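Local coordinates for PHA granule-associated protein (Aeromonas hydrophila, PDB 5IP0) that probably coats intracellular polyhydroxyalkanoate granules as a phasin, an amphiphilic helical protein with biosurfactant character, at residues Asn43-Leu48 / Ser77-Gln82. Residues are numbered along the deposited sequence; the frame is centred on the assembly and turned at random.
Sequences NAYAEL and SQLSRQ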
# COMPACT_ATOMS: atom_id res chain seq x y z
N ASN D 43 1.67 10.80 -0.91
CA ASN D 43 1.73 12.00 -1.73
C ASN D 43 1.68 13.27 -0.88
O ASN D 43 2.29 14.28 -1.26
CB ASN D 43 0.62 11.95 -2.77
CG ASN D 43 0.96 11.00 -3.87
OD1 ASN D 43 2.12 10.59 -3.99
ND2 ASN D 43 -0.01 10.60 -4.67
N ALA D 44 0.98 13.23 0.25
CA ALA D 44 0.93 14.39 1.14
C ALA D 44 2.30 14.69 1.75
O ALA D 44 2.76 15.85 1.75
CB ALA D 44 -0.12 14.16 2.22
N TYR D 45 2.94 13.68 2.34
CA TYR D 45 4.27 13.91 2.92
C TYR D 45 5.26 14.36 1.84
O TYR D 45 6.09 15.25 2.06
CB TYR D 45 4.77 12.64 3.61
CG TYR D 45 3.81 12.03 4.62
CD1 TYR D 45 2.95 12.82 5.40
CD2 TYR D 45 3.74 10.64 4.76
CE1 TYR D 45 2.06 12.24 6.29
CE2 TYR D 45 2.85 10.06 5.65
CZ TYR D 45 2.02 10.85 6.41
OH TYR D 45 1.15 10.23 7.28
N ALA D 46 5.15 13.76 0.65
CA ALA D 46 6.03 14.15 -0.44
C ALA D 46 5.85 15.61 -0.80
O ALA D 46 6.83 16.37 -0.83
CB ALA D 46 5.74 13.27 -1.66
N GLU D 47 4.60 16.04 -0.99
CA GLU D 47 4.31 17.43 -1.36
C GLU D 47 4.78 18.41 -0.30
O GLU D 47 5.33 19.47 -0.61
CB GLU D 47 2.81 17.61 -1.60
CG GLU D 47 2.28 17.08 -2.94
CD GLU D 47 0.82 17.41 -3.18
OE1 GLU D 47 0.20 18.04 -2.29
OE2 GLU D 47 0.29 17.04 -4.25
N LEU D 48 4.57 18.08 0.98
CA LEU D 48 4.90 19.07 1.99
C LEU D 48 6.42 19.19 2.13
O LEU D 48 6.96 20.31 2.19
CB LEU D 48 4.22 18.68 3.30
CG LEU D 48 2.72 19.09 3.25
CD1 LEU D 48 1.99 18.70 4.53
CD2 LEU D 48 2.46 20.57 2.88
N SER D 77 1.39 23.19 10.92
CA SER D 77 -0.03 23.07 11.20
C SER D 77 -0.73 22.22 10.15
O SER D 77 -1.55 21.34 10.48
CB SER D 77 -0.67 24.46 11.31
OG SER D 77 -2.04 24.37 11.66
N GLN D 78 -0.39 22.41 8.88
CA GLN D 78 -1.02 21.61 7.83
C GLN D 78 -0.65 20.14 7.96
O GLN D 78 -1.45 19.27 7.59
CB GLN D 78 -0.64 22.17 6.46
CG GLN D 78 -1.40 21.56 5.30
CD GLN D 78 -1.50 22.53 4.16
OE1 GLN D 78 -0.91 23.61 4.21
NE2 GLN D 78 -2.26 22.17 3.13
N LEU D 79 0.55 19.84 8.45
CA LEU D 79 0.90 18.44 8.69
C LEU D 79 0.12 17.86 9.87
O LEU D 79 -0.23 16.66 9.85
CB LEU D 79 2.41 18.32 8.88
CG LEU D 79 3.09 16.95 8.94
CD1 LEU D 79 2.82 16.12 7.69
CD2 LEU D 79 4.58 17.13 9.20
N SER D 80 -0.28 18.71 10.80
CA SER D 80 -1.10 18.26 11.88
C SER D 80 -2.36 17.82 11.19
O SER D 80 -2.73 16.67 11.21
CB SER D 80 -1.46 19.43 12.73
OG SER D 80 -2.06 20.40 11.90
N ARG D 81 -3.00 18.74 10.52
CA ARG D 81 -4.21 18.38 9.85
C ARG D 81 -4.05 17.06 9.13
O ARG D 81 -4.70 16.09 9.45
CB ARG D 81 -4.59 19.46 8.84
CG ARG D 81 -5.60 20.47 9.36
CD ARG D 81 -5.07 21.89 9.24
NE ARG D 81 -6.14 22.87 9.02
CZ ARG D 81 -5.98 24.01 8.36
NH1 ARG D 81 -4.80 24.33 7.86
NH2 ARG D 81 -7.00 24.83 8.20
N GLN D 82 -3.12 17.00 8.21
CA GLN D 82 -3.00 15.79 7.40
C GLN D 82 -3.05 14.54 8.27
O GLN D 82 -3.89 13.66 8.06
CB GLN D 82 -1.71 15.83 6.57
CG GLN D 82 -1.46 14.59 5.68
CD GLN D 82 -2.48 14.41 4.56
OE1 GLN D 82 -3.02 13.32 4.37
NE2 GLN D 82 -2.72 15.47 3.81
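Leu-79 and Gln-82 both set CG anti to the backbone N (chi1 -171° and 179°), which carries their chains across the gap to Tyr-45 and Ala-44. Leu-79 holds the middle: its CD1 methyl lies 4.0 Å from CD1 of Tyr-45 and 4.2 Å from CD1 of Leu-48, so one branch sits between the phenol ring and CD1 of Leu-48. The Tyr-45 side chain crosses that of Leu-79 at about a right angle, and CD1 of Leu-79 and CG of Gln-82 come to the ring obliquely. One turn along, Gln-82 bends at chi2, and its CG methylene lies 3.7 Å from CB of Ala-44; CG of Gln-82 also comes within 4.3 Å of CE1 of Tyr-45. At the more exposed margin, CD1 of Leu-48 just reaches CG of Gln-78, 4.5 Å away.

The contact is carried mainly by hydrocarbon parts of the side chains, without hydrogen bonds between the segments, and with the axes of the two segments 11.1 Å apart at closest approach it buries a modest 263 Å². Other copies of the protein add to the buried side: Tyr-45 packs on Ala-42 of a second subunit and Leu-20 of a third, and Leu-79 on Leu-50 of the second. Segments 43-48 and 77-82 run antiparallel, at 176°, within helices 18-57 and 65-109, the two arms of the long helical hairpin of this phasin, built into a four-chain helical assembly.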